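Local coordinates for glucose import ATP-binding protein GlcV (Sulfolobus solfataricus, PDB 1OXX) that hydrolyses ATP to power glucose uptake as the energy-coupling, nucleotide-binding subunit of the GlcSTUV ABC transporter, at residues A[118-123]-A[156-161]; A[202-207]-A[239-244]. The protein carries 1 engineered substitution. All blocks are in the same frame, centred on the assembly; numbering follows the deposited sequence.

How the contacts relate
Both contacts join parts of the ABC-ATPase domain, and they follow each other along the chain without nesting or crossing. Contact 1 sets helix 114-127 against the turn that leaves helix 143-155, closing a loop about half of which is helix just before the chain enters strand 161-165 of the central mixed sheet. Contact 2 opens later, on helix 201-207, and closes on helix 235-241, after the chain has passed through strands 210-215 and 218-223 and helix 225-230. Strand 245-252 then begins the C-terminal β-domain. The centres of the two contacts are 32 Å apart, with contact 1 well out from the middle of the chain and contact 2 close to it.

Contact 1. Residues A[118-123]-A[156-161]; sequences RKRVEE and VKDPSL
R120 reaches from helix 114-127 to the backbone of V156, and these two residues make up most of the contact. NE of R120 donates a nearly linear hydrogen bond of 2.9 Å to V156 O, with an N-H...O angle of 179°. The oxygen lies in the guanidinium plane, at its edge, whereas NE stands above the carbonyl plane of V156, 36° out of it. With CG anti to the backbone N (chi1 179°), R120 packs that atom 3.9 Å from V156 CG2, where the two side chains cross obliquely, and a bend at chi2 swings CD and NE on towards V156 O.

The head group is also held from its own helix: NH1 forms a salt bridge of 2.9 Å with E123 OE1, one turn further on, meeting that oxygen from above the carboxylate plane. NH2 of R120 lies 4.1 Å from D158 OD1, too far for a salt bridge, but a water accepts a weak bond from NH2 and donates one of 2.9 Å to D158 OD1. NH2 also bonds weakly to L155 O. On the inner side V121 CG2 approaches V156 CG2 at 4.4 Å, and both valines rest on I103 of helix 99-104. This packing belongs to the helical subdomain of ABC ATPases, at the turn between the helix that begins in the signature motif and the Walker B strand, 161-165.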
loop_
_atom_site.group_PDB
_atom_site.type_symbol
_atom_site.label_atom_id
_atom_site.label_comp_id
_atom_site.label_asym_id
_atom_site.label_seq_id
_atom_site.Cartn_x
_atom_site.Cartn_y
_atom_site.Cartn_z
ATOM N N ARG A 118 -0.239 -33.572 -12.156
ATOM C CA ARG A 118 0.190 -33.992 -10.819
ATOM C C ARG A 118 1.598 -33.519 -10.544
ATOM O O ARG A 118 1.888 -32.959 -9.488
ATOM C CB ARG A 118 0.114 -35.509 -10.683
ATOM C CG ARG A 118 0.511 -35.967 -9.287
ATOM C CD ARG A 118 0.712 -37.451 -9.148
ATOM N NE ARG A 118 1.751 -37.926 -10.054
ATOM C CZ ARG A 118 3.047 -37.695 -9.898
ATOM N NH1 ARG A 118 3.483 -36.996 -8.857
ATOM N NH2 ARG A 118 3.915 -38.164 -10.783
ATOM N N LYS A 119 2.463 -33.689 -11.534
ATOM C CA LYS A 119 3.850 -33.300 -11.371
ATOM C C LYS A 119 3.977 -31.797 -11.149
ATOM O O LYS A 119 4.737 -31.336 -10.290
ATOM C CB LYS A 119 4.677 -33.795 -12.565
ATOM C CG LYS A 119 4.845 -35.308 -12.557
ATOM C CD LYS A 119 5.650 -35.818 -13.743
ATOM C CE LYS A 119 5.668 -37.345 -13.788
ATOM N NZ LYS A 119 6.450 -37.832 -14.956
ATOM N N ARG A 120 3.191 -31.020 -11.878
ATOM C CA ARG A 120 3.272 -29.572 -11.750
ATOM C C ARG A 120 2.749 -29.095 -10.399
ATOM O O ARG A 120 3.367 -28.265 -9.722
ATOM C CB ARG A 120 2.508 -28.879 -12.877
ATOM C CG ARG A 120 2.524 -27.366 -12.790
ATOM C CD ARG A 120 3.920 -26.772 -12.795
ATOM N NE ARG A 120 3.868 -25.324 -12.686
ATOM C CZ ARG A 120 4.880 -24.547 -12.309
ATOM N NH1 ARG A 120 6.061 -25.072 -12.007
ATOM N NH2 ARG A 120 4.702 -23.231 -12.234
ATOM N N VAL A 121 1.595 -29.613 -10.003
ATOM C CA VAL A 121 1.034 -29.246 -8.722
ATOM C C VAL A 121 1.987 -29.631 -7.588
ATOM O O VAL A 121 2.231 -28.843 -6.680
ATOM C CB VAL A 121 -0.326 -29.926 -8.509
ATOM C CG1 VAL A 121 -0.820 -29.730 -7.059
ATOM C CG2 VAL A 121 -1.327 -29.382 -9.530
ATOM N N GLU A 122 2.531 -30.842 -7.640
ATOM C CA GLU A 122 3.455 -31.278 -6.588
ATOM C C GLU A 122 4.716 -30.434 -6.536
ATOM O O GLU A 122 5.223 -30.153 -5.448
ATOM C CB GLU A 122 3.785 -32.756 -6.707
ATOM C CG GLU A 122 2.620 -33.623 -6.273
ATOM C CD GLU A 122 3.001 -35.075 -6.080
ATOM O OE1 GLU A 122 2.197 -35.941 -6.462
ATOM O OE2 GLU A 122 4.099 -35.337 -5.515
ATOM N N GLU A 123 5.212 -30.033 -7.706
ATOM C CA GLU A 123 6.432 -29.240 -7.789
ATOM C C GLU A 123 6.218 -27.886 -7.113
ATOM O O GLU A 123 7.031 -27.430 -6.277
ATOM C CB GLU A 123 6.823 -29.080 -9.264
ATOM C CG GLU A 123 7.890 -28.061 -9.591
ATOM C CD GLU A 123 8.136 -27.975 -11.091
ATOM O OE1 GLU A 123 7.158 -27.806 -11.860
ATOM O OE2 GLU A 123 9.306 -28.092 -11.507
ATOM N N VAL A 156 0.683 -21.704 -10.670
ATOM C CA VAL A 156 0.707 -23.029 -11.287
ATOM C C VAL A 156 0.883 -23.048 -12.808
ATOM O O VAL A 156 1.419 -24.006 -13.350
ATOM C CB VAL A 156 -0.522 -23.875 -10.837
ATOM C CG1 VAL A 156 -1.760 -23.506 -11.593
ATOM C CG2 VAL A 156 -0.202 -25.332 -10.983
ATOM N N LYS A 157 0.436 -21.997 -13.483
ATOM C CA LYS A 157 0.599 -21.880 -14.948
ATOM C C LYS A 157 1.813 -21.044 -15.370
ATOM O O LYS A 157 1.894 -20.582 -16.506
ATOM C CB LYS A 157 -0.637 -21.252 -15.598
ATOM C CG LYS A 157 -1.927 -22.072 -15.514
ATOM C CD LYS A 157 -3.029 -21.475 -16.379
ATOM C CE LYS A 157 -3.534 -20.147 -15.836
ATOM N NZ LYS A 157 -4.610 -19.558 -16.697
ATOM N N ASP A 158 2.756 -20.846 -14.469
ATOM C CA ASP A 158 3.923 -20.003 -14.750
ATOM C C ASP A 158 3.605 -18.663 -15.428
ATOM O O ASP A 158 3.836 -18.417 -16.603
ATOM C CB ASP A 158 4.979 -20.728 -15.565
ATOM C CG ASP A 158 6.373 -20.191 -15.282
ATOM O OD1 ASP A 158 6.761 -20.172 -14.082
ATOM O OD2 ASP A 158 7.135 -19.747 -16.171
ATOM N N PRO A 159 3.115 -17.770 -14.628
ATOM C CA PRO A 159 2.764 -16.441 -15.106
ATOM C C PRO A 159 3.957 -15.524 -15.307
ATOM O O PRO A 159 5.057 -15.789 -14.825
ATOM C CB PRO A 159 1.935 -15.883 -13.959
ATOM C CG PRO A 159 2.313 -16.621 -12.770
ATOM C CD PRO A 159 2.917 -17.921 -13.184
ATOM N N SER A 160 3.713 -14.439 -16.026
ATOM C CA SER A 160 4.683 -13.372 -16.228
ATOM C C SER A 160 4.407 -12.193 -15.305
ATOM O O SER A 160 5.282 -11.382 -15.085
ATOM C CB SER A 160 4.608 -12.872 -17.668
ATOM O OG SER A 160 5.062 -13.861 -18.586
ATOM N N LEU A 161 3.195 -12.140 -14.763
ATOM C CA LEU A 161 2.719 -11.045 -13.934
ATOM C C LEU A 161 1.963 -11.615 -12.746
ATOM O O LEU A 161 1.084 -12.459 -12.903
ATOM C CB LEU A 161 1.785 -10.167 -14.758
ATOM C CG LEU A 161 1.036 -9.043 -14.049
ATOM C CD1 LEU A 161 2.024 -8.036 -13.432
ATOM C CD2 LEU A 161 0.071 -8.352 -15.022
HETATM O O HOH W 1 5.501 -20.367 -11.463
#

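Contact 2. Residues A[202-207]-A[239-244]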
loop_
_atom_site.group_PDB
_atom_site.type_symbol
_atom_site.label_atom_id
_atom_site.label_comp_id
_atom_site.label_asym_id
_atom_site.label_seq_id
_atom_site.Cartn_x
_atom_site.Cartn_y
_atom_site.Cartn_z
ATOM N N ALA A 202 2.378 -0.775 4.847
ATOM C CA ALA A 202 3.377 -1.786 5.183
ATOM C C ALA A 202 3.562 -2.792 4.039
ATOM O O ALA A 202 4.659 -3.317 3.812
ATOM C CB ALA A 202 3.002 -2.502 6.478
ATOM N N ASP A 203 2.489 -3.049 3.310
ATOM C CA ASP A 203 2.550 -3.953 2.178
ATOM C C ASP A 203 3.415 -3.322 1.081
ATOM O O ASP A 203 4.233 -3.985 0.436
ATOM C CB ASP A 203 1.143 -4.244 1.669
ATOM C CG ASP A 203 0.335 -5.104 2.638
ATOM O OD1 ASP A 203 -0.912 -5.117 2.540
ATOM O OD2 ASP A 203 0.871 -5.768 3.530
ATOM N N ILE A 204 3.244 -2.017 0.886
ATOM C CA ILE A 204 4.012 -1.266 -0.108
ATOM C C ILE A 204 5.498 -1.229 0.244
ATOM O O ILE A 204 6.359 -1.508 -0.587
ATOM C CB ILE A 204 3.476 0.185 -0.158
ATOM C CG1 ILE A 204 2.060 0.206 -0.706
ATOM C CG2 ILE A 204 4.389 1.099 -0.972
ATOM C CD1 ILE A 204 1.949 -0.383 -2.038
ATOM N N PHE A 205 5.817 -0.869 1.473
ATOM C CA PHE A 205 7.223 -0.787 1.860
ATOM C C PHE A 205 7.931 -2.131 1.771
ATOM O O PHE A 205 9.128 -2.196 1.468
ATOM C CB PHE A 205 7.364 -0.189 3.251
ATOM C CG PHE A 205 7.346 1.309 3.243
ATOM C CD1 PHE A 205 6.181 1.997 3.523
ATOM C CD2 PHE A 205 8.473 2.032 2.888
ATOM C CE1 PHE A 205 6.146 3.385 3.489
ATOM C CE2 PHE A 205 8.446 3.402 2.850
ATOM C CZ PHE A 205 7.275 4.088 3.144
ATOM N N ALA A 206 7.195 -3.194 2.050
ATOM C CA ALA A 206 7.794 -4.507 2.079
ATOM C C ALA A 206 8.088 -5.024 0.696
ATOM O O ALA A 206 9.114 -5.675 0.482
ATOM C CB ALA A 206 6.877 -5.477 2.807
ATOM N N ILE A 207 7.209 -4.718 -0.256
ATOM C CA ILE A 207 7.263 -5.370 -1.556
ATOM C C ILE A 207 7.521 -4.502 -2.774
ATOM O O ILE A 207 8.115 -4.970 -3.736
ATOM C CB ILE A 207 5.922 -6.103 -1.783
ATOM C CG1 ILE A 207 5.772 -7.263 -0.797
ATOM C CG2 ILE A 207 5.825 -6.619 -3.200
ATOM C CD1 ILE A 207 4.338 -7.765 -0.668
ATOM N N SER A 239 -0.238 11.285 4.406
ATOM C CA SER A 239 -0.951 10.424 5.347
ATOM C C SER A 239 -1.245 9.032 4.796
ATOM O O SER A 239 -1.356 8.073 5.545
ATOM C CB SER A 239 -2.244 11.099 5.789
ATOM O OG SER A 239 -3.218 11.090 4.771
ATOM N N LEU A 240 -1.364 8.911 3.483
ATOM C CA LEU A 240 -1.605 7.600 2.896
ATOM C C LEU A 240 -0.388 6.683 3.043
ATOM O O LEU A 240 -0.532 5.448 3.200
ATOM C CB LEU A 240 -2.010 7.733 1.422
ATOM C CG LEU A 240 -3.452 8.155 1.224
ATOM C CD1 LEU A 240 -3.692 8.685 -0.190
ATOM C CD2 LEU A 240 -4.375 6.974 1.560
ATOM N N ILE A 241 0.807 7.273 2.982
ATOM C CA ILE A 241 2.030 6.490 3.024
ATOM C C ILE A 241 2.534 6.215 4.443
ATOM O O ILE A 241 3.423 5.398 4.618
ATOM C CB ILE A 241 3.115 7.162 2.136
ATOM C CG1 ILE A 241 4.333 6.248 1.918
ATOM C CG2 ILE A 241 3.538 8.470 2.731
ATOM C CD1 ILE A 241 4.118 5.168 0.890
ATOM N N GLY A 242 1.960 6.891 5.443
ATOM C CA GLY A 242 2.355 6.681 6.829
ATOM C C GLY A 242 1.696 7.654 7.784
ATOM O O GLY A 242 1.114 8.654 7.360
ATOM N N GLU A 243 1.822 7.382 9.077
ATOM C CA GLU A 243 1.265 8.264 10.091
ATOM C C GLU A 243 1.878 9.641 10.020
ATOM O O GLU A 243 3.085 9.803 9.813
ATOM C CB GLU A 243 1.500 7.700 11.498
ATOM C CG GLU A 243 0.773 6.400 11.755
ATOM C CD GLU A 243 0.631 6.091 13.232
ATOM O OE1 GLU A 243 1.588 6.360 13.982
ATOM O OE2 GLU A 243 -0.438 5.578 13.629
ATOM N N ILE A 244 1.027 10.638 10.197
ATOM C CA ILE A 244 1.490 12.012 10.223
ATOM C C ILE A 244 0.509 12.898 10.983
ATOM O O ILE A 244 -0.704 12.665 10.962
ATOM C CB ILE A 244 1.707 12.557 8.782
ATOM C CG1 ILE A 244 2.497 13.864 8.827
ATOM C CG2 ILE A 244 0.382 12.740 8.071
ATOM C CD1 ILE A 244 3.137 14.256 7.501
#
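The ring of F205 meets I241 at its edge, around the CE1 corner, and segment 239-244 lays nothing flat over either face. I241 O sits near the ring plane, 3.6 Å from F205 CE1 and roughly in line with the outward C-H. The aliphatic branch of the same isoleucine comes in obliquely from one side of that plane: I241 CG1 and CD1 each lie 3.7 Å from F205 CE1, and I241 CD1 is 4.0 Å from F205 CZ. With CG1 anti to the backbone N (chi1 -169°), I241 turns this branch towards helix 201-207, and the two side chains cross at about a right angle. P225 at the start of helix 225-230 also touches F205, and Y229 of the same helix touches I241.

Helix 201-207 follows strand 193-198 and the H-loop of the ABC-ATPase core, while helix 235-241 is the last helix before the C-terminal β-domain. G242 is the first residue to leave helical phi/psi; it does so in an extended conformation (phi 173°), and the chain runs on to strand 245-252. Deeper in, I204 CG2 makes a looser apolar approach to I241 CD1 at 4.5 Å. I204 packs on V211 and P225 as well, and its side chain is about 8 Å from that of K44, inferred to bind ATP.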